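PDB 6RTE: cytochrome c from Pseudomonas aeruginosa, which oxidises dihydro-heme d1 in the biosynthesis of heme d1, using a chain that carries heme c and an eight-bladed beta-propeller. Local coordinates for residues Y325-S330 and G336-L341; A309-L314 and G344-S349; A134-R139 and K211-V216. One frame throughout, in Å; residues are numbered along the deposited sequence.

Contacts 1 and 2 belong to one neighbourhood of the beta-propeller, their centres about 6 Å apart. Contact 1 pairs the two middle strands of a blade; contact 2 brings the turn and outer strand of that blade up to the loop arriving from the preceding one. They meet where Val338 N lies 2.8 Å from Ala348 O, a probable hydrogen bond. Contact 3 sits on another blade, its centre about 38 Å from that of contact 1 and about 42 Å from that of contact 2. Neither contact 1 nor contact 2 contributes to the heme c pocket, all of whose residues come earlier in the chain.

Contact 1 (Y325-S330 and G336-L341); sequences YLLGSS and GEVIEL
Leu326 and Ile339 are joined by two nearly straight backbone hydrogen bonds, Leu326 N to Ile339 O at 2.8 Å and Ile339 N to Leu326 O at 2.9 Å. Gly328 and Glu337 form the next such pair, with Glu337 N 2.7 Å from Gly328 O. Between them Leu327 faces Val338 as a non-hydrogen-bonded pair of this antiparallel hairpin, the middle of a propeller blade. Weak CA-H...O contacts fill in, as from Gly336 CA to Gly328 O. With CG anti to its carbonyl carbon (chi1 -61°), Glu337 lays CG alongside Ser330 CB, 3.8 Å away; the bend at chi2 then turns the carboxylate, whose OE1 is bonded to Ser349 OG on the adjoining strand. On the opposite face, Tyr325 crosses Glu340 at a slant: its CE1 lies 4.1 Å from Glu340 CB, and its CD1 touches Val338 CG1. The Glu340 carboxylate is engaged by Arg324 in a salt bridge. On the face of Ile339 and Glu337, Leu326 CD1 meets Leu341 CD2 at 4.2 Å, the two side chains roughly perpendicular. The polar bonds between the strands are all main-chain, while both glutamates direct their carboxylates to partners outside the two segments and contribute chiefly methylenes to the packing.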
ATOM      1  N   TYR A 325      -8.631 -20.314   1.057  1.00 41.99           N
ATOM      2  CA  TYR A 325      -9.427 -19.566   2.012  1.00 41.64           C
ATOM      3  C   TYR A 325      -9.006 -18.107   2.035  1.00 40.84           C
ATOM      4  O   TYR A 325      -7.834 -17.766   1.846  1.00 37.55           O
ATOM      5  CB  TYR A 325      -9.319 -20.158   3.420  1.00 44.86           C
ATOM      6  CG  TYR A 325      -9.823 -21.573   3.474  1.00 48.64           C
ATOM      7  CD1 TYR A 325     -11.184 -21.841   3.545  1.00 50.90           C
ATOM      8  CD2 TYR A 325      -8.942 -22.644   3.428  1.00 50.57           C
ATOM      9  CE1 TYR A 325     -11.649 -23.134   3.579  1.00 55.00           C
ATOM     10  CE2 TYR A 325      -9.398 -23.940   3.464  1.00 54.32           C
ATOM     11  CZ  TYR A 325     -10.751 -24.183   3.538  1.00 56.82           C
ATOM     12  OH  TYR A 325     -11.207 -25.480   3.572  1.00 60.74           O
ATOM     13  N   LEU A 326      -9.996 -17.260   2.269  1.00 42.71           N
ATOM     14  CA  LEU A 326      -9.824 -15.823   2.389  1.00 44.83           C
ATOM     15  C   LEU A 326     -10.236 -15.426   3.793  1.00 48.43           C
ATOM     16  O   LEU A 326     -11.320 -15.795   4.253  1.00 52.43           O
ATOM     17  CB  LEU A 326     -10.657 -15.119   1.317  1.00 45.81           C
ATOM     18  CG  LEU A 326     -10.819 -13.607   1.298  1.00 47.05           C
ATOM     19  CD1 LEU A 326     -11.214 -13.199  -0.113  1.00 45.16           C
ATOM     20  CD2 LEU A 326     -11.871 -13.161   2.298  1.00 51.69           C
ATOM     21  N   LEU A 327      -9.356 -14.717   4.491  1.00 47.72           N
ATOM     22  CA  LEU A 327      -9.634 -14.224   5.830  1.00 52.00           C
ATOM     23  C   LEU A 327      -9.862 -12.721   5.743  1.00 51.98           C
ATOM     24  O   LEU A 327      -8.959 -11.974   5.344  1.00 53.47           O
ATOM     25  CB  LEU A 327      -8.497 -14.543   6.796  1.00 55.07           C
ATOM     26  CG  LEU A 327      -8.242 -16.028   7.068  1.00 59.59           C
ATOM     27  CD1 LEU A 327      -7.478 -16.677   5.917  1.00 59.05           C
ATOM     28  CD2 LEU A 327      -7.497 -16.205   8.378  1.00 62.89           C
ATOM     29  N   GLY A 328     -11.066 -12.285   6.104  1.00 52.84           N
ATOM     30  CA  GLY A 328     -11.412 -10.888   6.032  1.00 52.26           C
ATOM     31  C   GLY A 328     -11.949 -10.378   7.354  1.00 55.87           C
ATOM     32  O   GLY A 328     -12.376 -11.140   8.224  1.00 56.32           O
ATOM     33  N   SER A 329     -11.904  -9.060   7.494  1.00 57.89           N
ATOM     34  CA  SER A 329     -12.496  -8.370   8.631  1.00 63.32           C
ATOM     35  C   SER A 329     -13.860  -7.844   8.211  1.00 62.65           C
ATOM     36  O   SER A 329     -13.980  -7.178   7.176  1.00 54.30           O
ATOM     37  CB  SER A 329     -11.601  -7.227   9.112  1.00 67.79           C
ATOM     38  OG  SER A 329     -11.242  -6.377   8.037  1.00 67.86           O
ATOM     39  N   SER A 330     -14.880  -8.156   9.001  1.00 70.08           N
ATOM     40  CA  SER A 330     -16.241  -7.728   8.711  1.00 76.27           C
ATOM     41  C   SER A 330     -16.559  -6.448   9.472  1.00 83.39           C
ATOM     42  O   SER A 330     -15.998  -6.179  10.539  1.00 85.05           O
ATOM     43  CB  SER A 330     -17.254  -8.820   9.073  1.00 78.15           C
ATOM     44  OG  SER A 330     -17.215  -9.127  10.455  1.00 81.39           O
ATOM     45  N   GLY A 336     -13.002 -11.588  12.537  1.00 84.67           N
ATOM     46  CA  GLY A 336     -12.460 -12.264  11.370  1.00 78.51           C
ATOM     47  C   GLY A 336     -13.456 -13.254  10.792  1.00 74.12           C
ATOM     48  O   GLY A 336     -14.130 -13.976  11.529  1.00 76.52           O
ATOM     49  N   GLU A 337     -13.537 -13.275   9.462  1.00 68.03           N
ATOM     50  CA  GLU A 337     -14.443 -14.155   8.731  1.00 66.21           C
ATOM     51  C   GLU A 337     -13.634 -14.980   7.746  1.00 59.45           C
ATOM     52  O   GLU A 337     -12.904 -14.420   6.915  1.00 57.85           O
ATOM     53  CB  GLU A 337     -15.517 -13.350   7.995  1.00 67.82           C
ATOM     54  CG  GLU A 337     -16.419 -12.524   8.900  1.00 73.67           C
ATOM     55  CD  GLU A 337     -17.411 -13.374   9.678  1.00 80.66           C
ATOM     56  OE1 GLU A 337     -17.816 -14.440   9.168  1.00 82.31           O
ATOM     57  OE2 GLU A 337     -17.786 -12.979  10.803  1.00 84.82           O
ATOM     58  N   VAL A 338     -13.760 -16.302   7.832  1.00 57.56           N
ATOM     59  CA  VAL A 338     -13.075 -17.218   6.923  1.00 51.93           C
ATOM     60  C   VAL A 338     -14.059 -17.650   5.846  1.00 52.88           C
ATOM     61  O   VAL A 338     -15.066 -18.305   6.138  1.00 53.75           O
ATOM     62  CB  VAL A 338     -12.505 -18.436   7.666  1.00 51.81           C
ATOM     63  CG1 VAL A 338     -11.747 -19.340   6.693  1.00 49.55           C
ATOM     64  CG2 VAL A 338     -11.592 -17.993   8.794  1.00 52.13           C
ATOM     65  N   ILE A 339     -13.760 -17.292   4.603  1.00 51.80           N
ATOM     66  CA  ILE A 339     -14.573 -17.650   3.448  1.00 55.07           C
ATOM     67  C   ILE A 339     -13.772 -18.594   2.567  1.00 55.18           C
ATOM     68  O   ILE A 339     -12.558 -18.422   2.405  1.00 51.23           O
ATOM     69  CB  ILE A 339     -15.001 -16.399   2.651  1.00 57.99           C
ATOM     70  CG1 ILE A 339     -16.061 -15.616   3.430  1.00 65.05           C
ATOM     71  CG2 ILE A 339     -15.501 -16.797   1.261  1.00 57.22           C
ATOM     72  CD1 ILE A 339     -16.473 -14.314   2.767  1.00 67.05           C
ATOM     73  N   GLU A 340     -14.446 -19.587   2.000  1.00 59.44           N
ATOM     74  CA  GLU A 340     -13.855 -20.421   0.962  1.00 63.26           C
ATOM     75  C   GLU A 340     -14.068 -19.737  -0.384  1.00 60.92           C
ATOM     76  O   GLU A 340     -15.175 -19.271  -0.678  1.00 61.44           O
ATOM     77  CB  GLU A 340     -14.466 -21.817   0.961  1.00 69.16           C
ATOM     78  CG  GLU A 340     -13.765 -22.769   0.017  1.00 72.95           C
ATOM     79  CD  GLU A 340     -14.177 -24.206   0.221  1.00 80.73           C
ATOM     80  OE1 GLU A 340     -15.104 -24.457   1.022  1.00 85.07           O
ATOM     81  OE2 GLU A 340     -13.568 -25.088  -0.420  1.00 82.62           O
ATOM     82  N   LEU A 341     -13.009 -19.677  -1.197  1.00 59.75           N
ATOM     83  CA  LEU A 341     -13.049 -18.845  -2.399  1.00 59.45           C
ATOM     84  C   LEU A 341     -13.954 -19.445  -3.472  1.00 63.92           C
ATOM     85  O   LEU A 341     -14.793 -18.743  -4.046  1.00 64.98           O
ATOM     86  CB  LEU A 341     -11.633 -18.638  -2.943  1.00 57.28           C
ATOM     87  CG  LEU A 341     -10.992 -17.289  -2.620  1.00 54.67           C
ATOM     88  CD1 LEU A 341      -9.653 -17.155  -3.322  1.00 54.20           C
ATOM     89  CD2 LEU A 341     -11.896 -16.126  -3.011  1.00 52.52           C
TER

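Contact 2 (A309-L314 and G344-S349)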
ATOM      1  N   ALA A 309     -21.420 -13.470  -2.867  1.00 53.08           N
ATOM      2  CA  ALA A 309     -22.156 -12.757  -1.833  1.00 52.56           C
ATOM      3  C   ALA A 309     -21.464 -12.933  -0.486  1.00 50.03           C
ATOM      4  O   ALA A 309     -20.955 -14.011  -0.170  1.00 50.63           O
ATOM      5  CB  ALA A 309     -23.591 -13.257  -1.760  1.00 55.40           C
ATOM      6  N   VAL A 310     -21.408 -11.854   0.292  1.00 48.63           N
ATOM      7  CA  VAL A 310     -20.931 -11.915   1.668  1.00 48.68           C
ATOM      8  C   VAL A 310     -22.025 -11.377   2.585  1.00 50.83           C
ATOM      9  O   VAL A 310     -22.813 -10.508   2.202  1.00 51.34           O
ATOM     10  CB  VAL A 310     -19.618 -11.140   1.879  1.00 47.64           C
ATOM     11  CG1 VAL A 310     -18.491 -11.801   1.112  1.00 44.13           C
ATOM     12  CG2 VAL A 310     -19.773  -9.685   1.464  1.00 49.29           C
ATOM     13  N   ALA A 311     -22.069 -11.911   3.806  1.00 52.83           N
ATOM     14  CA  ALA A 311     -23.118 -11.522   4.745  1.00 55.84           C
ATOM     15  C   ALA A 311     -22.900 -10.107   5.261  1.00 56.36           C
ATOM     16  O   ALA A 311     -23.859  -9.359   5.459  1.00 59.50           O
ATOM     17  CB  ALA A 311     -23.176 -12.514   5.905  1.00 58.21           C
ATOM     18  N   ASP A 312     -21.647  -9.718   5.475  1.00 54.32           N
ATOM     19  CA  ASP A 312     -21.319  -8.375   5.922  1.00 55.57           C
ATOM     20  C   ASP A 312     -20.229  -7.802   5.030  1.00 51.92           C
ATOM     21  O   ASP A 312     -19.511  -8.538   4.349  1.00 50.77           O
ATOM     22  CB  ASP A 312     -20.861  -8.366   7.385  1.00 59.57           C
ATOM     23  CG  ASP A 312     -20.950  -6.993   8.011  1.00 64.67           C
ATOM     24  OD1 ASP A 312     -22.063  -6.423   8.040  1.00 68.37           O
ATOM     25  OD2 ASP A 312     -19.913  -6.485   8.476  1.00 66.00           O
ATOM     26  N   TYR A 313     -20.115  -6.473   5.031  1.00 51.56           N
ATOM     27  CA  TYR A 313     -19.025  -5.823   4.315  1.00 48.25           C
ATOM     28  C   TYR A 313     -17.703  -6.436   4.749  1.00 48.39           C
ATOM     29  O   TYR A 313     -17.453  -6.634   5.942  1.00 49.70           O
ATOM     30  CB  TYR A 313     -19.010  -4.319   4.569  1.00 49.03           C
ATOM     31  CG  TYR A 313     -20.292  -3.630   4.173  1.00 50.55           C
ATOM     32  CD1 TYR A 313     -20.627  -3.457   2.840  1.00 48.98           C
ATOM     33  CD2 TYR A 313     -21.170  -3.154   5.139  1.00 53.45           C
ATOM     34  CE1 TYR A 313     -21.800  -2.834   2.472  1.00 50.47           C
ATOM     35  CE2 TYR A 313     -22.350  -2.524   4.782  1.00 55.12           C
ATOM     36  CZ  TYR A 313     -22.660  -2.368   3.449  1.00 53.75           C
ATOM     37  OH  TYR A 313     -23.828  -1.744   3.085  1.00 55.12           O
ATOM     38  N   LEU A 314     -16.859  -6.734   3.773  1.00 45.78           N
ATOM     39  CA  LEU A 314     -15.643  -7.499   4.008  1.00 48.67           C
ATOM     40  C   LEU A 314     -14.525  -6.862   3.209  1.00 47.04           C
ATOM     41  O   LEU A 314     -14.636  -6.733   1.987  1.00 43.28           O
ATOM     42  CB  LEU A 314     -15.860  -8.967   3.612  1.00 53.71           C
ATOM     43  CG  LEU A 314     -14.938 -10.025   4.210  1.00 59.86           C
ATOM     44  CD1 LEU A 314     -15.578 -11.399   4.211  1.00 63.88           C
ATOM     45  CD2 LEU A 314     -13.688 -10.074   3.406  1.00 59.43           C
ATOM     46  N   GLY A 344     -17.538 -19.560  -2.061  1.00 80.56           N
ATOM     47  CA  GLY A 344     -17.892 -18.372  -1.312  1.00 76.24           C
ATOM     48  C   GLY A 344     -18.516 -18.639   0.038  1.00 70.42           C
ATOM     49  O   GLY A 344     -18.976 -17.694   0.691  1.00 76.55           O
ATOM     50  N   ALA A 345     -18.532 -19.892   0.486  1.00 61.83           N
ATOM     51  CA  ALA A 345     -19.193 -20.234   1.737  1.00 57.39           C
ATOM     52  C   ALA A 345     -18.389 -19.748   2.938  1.00 62.71           C
ATOM     53  O   ALA A 345     -17.159 -19.834   2.964  1.00 55.62           O
ATOM     54  CB  ALA A 345     -19.405 -21.746   1.826  1.00 58.97           C
ATOM     55  N   ARG A 346     -19.099 -19.233   3.941  1.00 70.15           N
ATOM     56  CA  ARG A 346     -18.484 -18.795   5.190  1.00 76.57           C
ATOM     57  C   ARG A 346     -18.249 -20.022   6.065  1.00 74.02           C
ATOM     58  O   ARG A 346     -19.201 -20.618   6.581  1.00 79.34           O
ATOM     59  CB  ARG A 346     -19.376 -17.766   5.878  1.00 82.66           C
ATOM     60  CG  ARG A 346     -18.892 -17.308   7.249  1.00 87.59           C
ATOM     61  CD  ARG A 346     -19.730 -16.146   7.792  1.00 91.71           C
ATOM     62  NE  ARG A 346     -21.170 -16.361   7.648  1.00 95.05           N
ATOM     63  CZ  ARG A 346     -22.106 -15.548   8.136  1.00 96.83           C
ATOM     64  NH1 ARG A 346     -23.392 -15.824   7.951  1.00 98.41           N
ATOM     65  NH2 ARG A 346     -21.761 -14.458   8.809  1.00 97.12           N
ATOM     66  N   VAL A 347     -16.983 -20.407   6.232  1.00 67.95           N
ATOM     67  CA  VAL A 347     -16.652 -21.653   6.910  1.00 66.82           C
ATOM     68  C   VAL A 347     -16.323 -21.470   8.391  1.00 66.30           C
ATOM     69  O   VAL A 347     -16.424 -22.441   9.157  1.00 67.43           O
ATOM     70  CB  VAL A 347     -15.482 -22.373   6.206  1.00 67.22           C
ATOM     71  CG1 VAL A 347     -15.838 -22.680   4.761  1.00 67.70           C
ATOM     72  CG2 VAL A 347     -14.211 -21.540   6.281  1.00 64.76           C
ATOM     73  N   ALA A 348     -15.934 -20.270   8.817  1.00 65.16           N
ATOM     74  CA  ALA A 348     -15.618 -20.081  10.224  1.00 66.73           C
ATOM     75  C   ALA A 348     -15.526 -18.597  10.537  1.00 67.38           C
ATOM     76  O   ALA A 348     -15.149 -17.789   9.685  1.00 63.92           O
ATOM     77  CB  ALA A 348     -14.307 -20.781  10.600  1.00 66.22           C
ATOM     78  N   SER A 349     -15.879 -18.257  11.774  1.00 72.58           N
ATOM     79  CA  SER A 349     -15.765 -16.903  12.293  1.00 76.47           C
ATOM     80  C   SER A 349     -14.781 -16.885  13.451  1.00 84.37           C
ATOM     81  O   SER A 349     -14.784 -17.793  14.296  1.00 84.42           O
ATOM     82  CB  SER A 349     -17.124 -16.364  12.754  1.00 79.63           C
ATOM     83  OG  SER A 349     -17.944 -16.041  11.646  1.00 78.55           O
TER
HETATM   84  O   HOH W   1     -19.224 -15.462   1.821  1.00 47.23           O
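The guanidinium of Arg346 has the methyl group of Ala311 over one face, CB standing 3.5 Å above the plane and displaced toward the rim. That methyl sits nearly evenly between the two terminal nitrogens, 3.8 Å from NH2, so this is van der Waals contact against the flat group. At NH2 a long, weak ion pair leads instead to Glu337 OE1. These residues belong to a blade of the eight-bladed beta-propeller: 309-314 is the connection from the outermost strand of the preceding blade, 306-309, to the innermost strand of this one, and 344-349 runs from a turn into this blade's outer strand. The side chain of Arg346 starts with CG opposite the backbone N (chi1 176°) and stays extended through chi2, then bends at chi3 (46°), which carries the guanidinium across to the loop. Further along the strand Val347 and Ala348 both face Val338, a classic beta bulge. The loop has its own ties to the preceding blade, Val310 through a backbone bond to His290 and Ala311 O through a weak bond to His290 ND1. Gly344, in the turn, adopts a positive phi of 72°, a conformation that favours glycine. The carbonyls of Gly344 and Ala309 point roughly toward each other, their oxygens 4.3 Å apart, too far to touch. One water joins them, donating to Ala309 O at 3.0 Å and to Gly344 O, the latter at a distance so short that its exact value is doubtful.

Contact 3 (A134-R139 and K211-V216); sequences ATLPSR and KVVAEV
Leu136 reaches out of its loop with a forked end, and each prong finds a different residue of strand 211-216. CD2 touches the aliphatic chain of Lys211, 3.9 Å from its CD, while CD1 approaches Val213 CG2 at 4.4 Å. The surface buried between the two segments is small, 105 Å² over both sides, about half of it on Leu136. The leucine and the lysine cross obliquely, so that the methyl bears on one point of the lysine chain. Leu136 CG lies opposite its own carbonyl carbon (chi1 -65°), and this sends the fork toward the strand across a backbone gap of 9.3 Å between Leu136 CA and Val213 CA. Lys211 runs straight through CG and CD and bends only at chi4 (-56°), which turns NZ away from the leucine; the methylenes do the touching and the ammonium group lies farther off. Strand 211-217 is the outermost strand of a beta-propeller blade, paired with 201-206, and the loop carrying 134-139 links helix 120-126 to the first propeller strand, 150-154. Lys211 and Val213, two residues apart, both meet Leu136, Lys211 starting out toward the loop and Val213 leaving the backbone about at a right angle to it. The strand is irregular at this point: Val213 and Ala214 both face Leu204, a classic beta bulge. Val213 packs its side chain against Leu133 of the loop as well, and Leu136 leans on Asp206 and Asn209. Polar bonds hold the loop nearby, from Pro137 O to Asn209 ND2 and from Ser138 OG to Arg191 NH1. Val212 O, in turn, accepts a bond from His131 ND1, and Lys211 rests against the same histidine.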
ATOM      1  N   ALA A 134      10.107  -1.716 -25.503  1.00 26.84           N
ATOM      2  CA  ALA A 134      10.588  -2.184 -26.805  1.00 28.99           C
ATOM      3  C   ALA A 134      11.901  -1.524 -27.199  1.00 29.08           C
ATOM      4  O   ALA A 134      12.672  -2.098 -27.981  1.00 28.41           O
ATOM      5  CB  ALA A 134       9.532  -1.928 -27.882  1.00 29.97           C
ATOM      6  N   THR A 135      12.175  -0.322 -26.686  1.00 30.36           N
ATOM      7  CA  THR A 135      13.376   0.415 -27.056  1.00 33.82           C
ATOM      8  C   THR A 135      14.534   0.208 -26.088  1.00 33.48           C
ATOM      9  O   THR A 135      15.603   0.778 -26.303  1.00 34.09           O
ATOM     10  CB  THR A 135      13.090   1.923 -27.146  1.00 36.39           C
ATOM     11  OG1 THR A 135      12.816   2.435 -25.833  1.00 36.12           O
ATOM     12  CG2 THR A 135      11.901   2.207 -28.068  1.00 36.85           C
ATOM     13  N   LEU A 136      14.349  -0.579 -25.032  1.00 32.55           N
ATOM     14  CA  LEU A 136      15.395  -0.696 -24.034  1.00 33.68           C
ATOM     15  C   LEU A 136      16.027  -2.081 -24.063  1.00 35.71           C
ATOM     16  O   LEU A 136      15.314  -3.082 -24.206  1.00 36.36           O
ATOM     17  CB  LEU A 136      14.845  -0.439 -22.627  1.00 31.56           C
ATOM     18  CG  LEU A 136      14.316   0.963 -22.309  1.00 31.10           C
ATOM     19  CD1 LEU A 136      13.604   0.944 -20.977  1.00 29.54           C
ATOM     20  CD2 LEU A 136      15.440   1.993 -22.298  1.00 33.19           C
ATOM     21  N   PRO A 137      17.343  -2.175 -23.881  1.00 36.82           N
ATOM     22  CA  PRO A 137      17.964  -3.499 -23.737  1.00 37.09           C
ATOM     23  C   PRO A 137      17.460  -4.193 -22.482  1.00 34.97           C
ATOM     24  O   PRO A 137      16.860  -3.573 -21.590  1.00 33.01           O
ATOM     25  CB  PRO A 137      19.469  -3.192 -23.675  1.00 39.72           C
ATOM     26  CG  PRO A 137      19.584  -1.754 -23.319  1.00 40.38           C
ATOM     27  CD  PRO A 137      18.287  -1.067 -23.644  1.00 38.33           C
ATOM     28  N   SER A 138      17.658  -5.508 -22.432  1.00 35.93           N
ATOM     29  CA  SER A 138      17.085  -6.332 -21.368  1.00 39.24           C
ATOM     30  C   SER A 138      18.151  -6.844 -20.400  1.00 39.74           C
ATOM     31  O   SER A 138      17.992  -7.900 -19.785  1.00 42.19           O
ATOM     32  CB  SER A 138      16.287  -7.488 -21.967  1.00 43.83           C
ATOM     33  OG  SER A 138      15.035  -7.020 -22.465  1.00 47.11           O
ATOM     34  N   ARG A 139      19.210  -6.093 -20.239  1.00 38.93           N
ATOM     35  CA  ARG A 139      20.330  -6.446 -19.392  1.00 40.63           C
ATOM     36  C   ARG A 139      20.420  -5.470 -18.224  1.00 39.43           C
ATOM     37  O   ARG A 139      20.275  -4.267 -18.430  1.00 40.13           O
ATOM     38  CB  ARG A 139      21.622  -6.397 -20.221  1.00 44.15           C
ATOM     39  CG  ARG A 139      22.902  -6.276 -19.437  1.00 47.49           C
ATOM     40  CD  ARG A 139      24.099  -6.097 -20.368  1.00 49.72           C
ATOM     41  NE  ARG A 139      25.331  -6.475 -19.686  1.00 50.40           N
ATOM     42  CZ  ARG A 139      25.968  -7.632 -19.855  1.00 50.40           C
ATOM     43  NH1 ARG A 139      25.522  -8.541 -20.715  1.00 51.75           N
ATOM     44  NH2 ARG A 139      27.070  -7.873 -19.161  1.00 49.13           N
ATOM     45  N   LYS A 211      14.972   3.274 -15.327  1.00 28.21           N
ATOM     46  CA  LYS A 211      14.228   4.269 -16.091  1.00 28.11           C
ATOM     47  C   LYS A 211      12.736   4.101 -15.889  1.00 25.59           C
ATOM     48  O   LYS A 211      12.237   2.973 -15.776  1.00 22.99           O
ATOM     49  CB  LYS A 211      14.545   4.158 -17.591  1.00 28.99           C
ATOM     50  CG  LYS A 211      15.900   4.747 -17.980  1.00 33.17           C
ATOM     51  CD  LYS A 211      16.222   4.443 -19.427  1.00 39.25           C
ATOM     52  CE  LYS A 211      17.579   5.023 -19.815  1.00 48.02           C
ATOM     53  NZ  LYS A 211      17.608   6.484 -19.553  1.00 53.99           N
ATOM     54  N   VAL A 212      12.023   5.230 -15.835  1.00 26.71           N
ATOM     55  CA  VAL A 212      10.576   5.212 -15.938  1.00 26.90           C
ATOM     56  C   VAL A 212      10.195   4.799 -17.353  1.00 25.97           C
ATOM     57  O   VAL A 212      10.643   5.403 -18.332  1.00 27.75           O
ATOM     58  CB  VAL A 212       9.986   6.592 -15.586  1.00 28.05           C
ATOM     59  CG1 VAL A 212       8.492   6.598 -15.791  1.00 27.20           C
ATOM     60  CG2 VAL A 212      10.332   6.991 -14.151  1.00 28.58           C
ATOM     61  N   VAL A 213       9.362   3.768 -17.459  1.00 23.88           N
ATOM     62  CA  VAL A 213       8.900   3.261 -18.753  1.00 25.16           C
ATOM     63  C   VAL A 213       7.634   3.985 -19.198  1.00 24.40           C
ATOM     64  O   VAL A 213       7.530   4.450 -20.339  1.00 24.20           O
ATOM     65  CB  VAL A 213       8.652   1.739 -18.651  1.00 24.12           C
ATOM     66  CG1 VAL A 213       7.914   1.219 -19.892  1.00 24.16           C
ATOM     67  CG2 VAL A 213       9.971   0.997 -18.434  1.00 25.23           C
ATOM     68  N   ALA A 214       6.654   4.062 -18.306  1.00 24.63           N
ATOM     69  CA  ALA A 214       5.372   4.656 -18.640  1.00 23.83           C
ATOM     70  C   ALA A 214       4.688   5.120 -17.364  1.00 23.11           C
ATOM     71  O   ALA A 214       5.011   4.666 -16.260  1.00 22.76           O
ATOM     72  CB  ALA A 214       4.479   3.658 -19.390  1.00 22.90           C
ATOM     73  N   GLU A 215       3.726   6.025 -17.538  1.00 23.57           N
ATOM     74  CA  GLU A 215       2.838   6.432 -16.467  1.00 24.19           C
ATOM     75  C   GLU A 215       1.457   6.693 -17.054  1.00 23.28           C
ATOM     76  O   GLU A 215       1.318   7.091 -18.215  1.00 22.61           O
ATOM     77  CB  GLU A 215       3.313   7.699 -15.745  1.00 27.50           C
ATOM     78  CG  GLU A 215       4.716   7.602 -15.144  1.00 29.73           C
ATOM     79  CD  GLU A 215       5.025   8.801 -14.259  1.00 30.79           C
ATOM     80  OE1 GLU A 215       5.422   9.855 -14.810  1.00 31.41           O
ATOM     81  OE2 GLU A 215       4.833   8.695 -13.022  1.00 30.45           O
ATOM     82  N   VAL A 216       0.436   6.476 -16.235  1.00 22.67           N
ATOM     83  CA  VAL A 216      -0.939   6.722 -16.634  1.00 21.90           C
ATOM     84  C   VAL A 216      -1.690   7.113 -15.371  1.00 22.12           C
ATOM     85  O   VAL A 216      -1.318   6.723 -14.261  1.00 21.08           O
ATOM     86  CB  VAL A 216      -1.553   5.497 -17.358  1.00 20.87           C
ATOM     87  CG1 VAL A 216      -1.907   4.362 -16.397  1.00 20.62           C
ATOM     88  CG2 VAL A 216      -2.769   5.898 -18.198  1.00 19.88           C
TER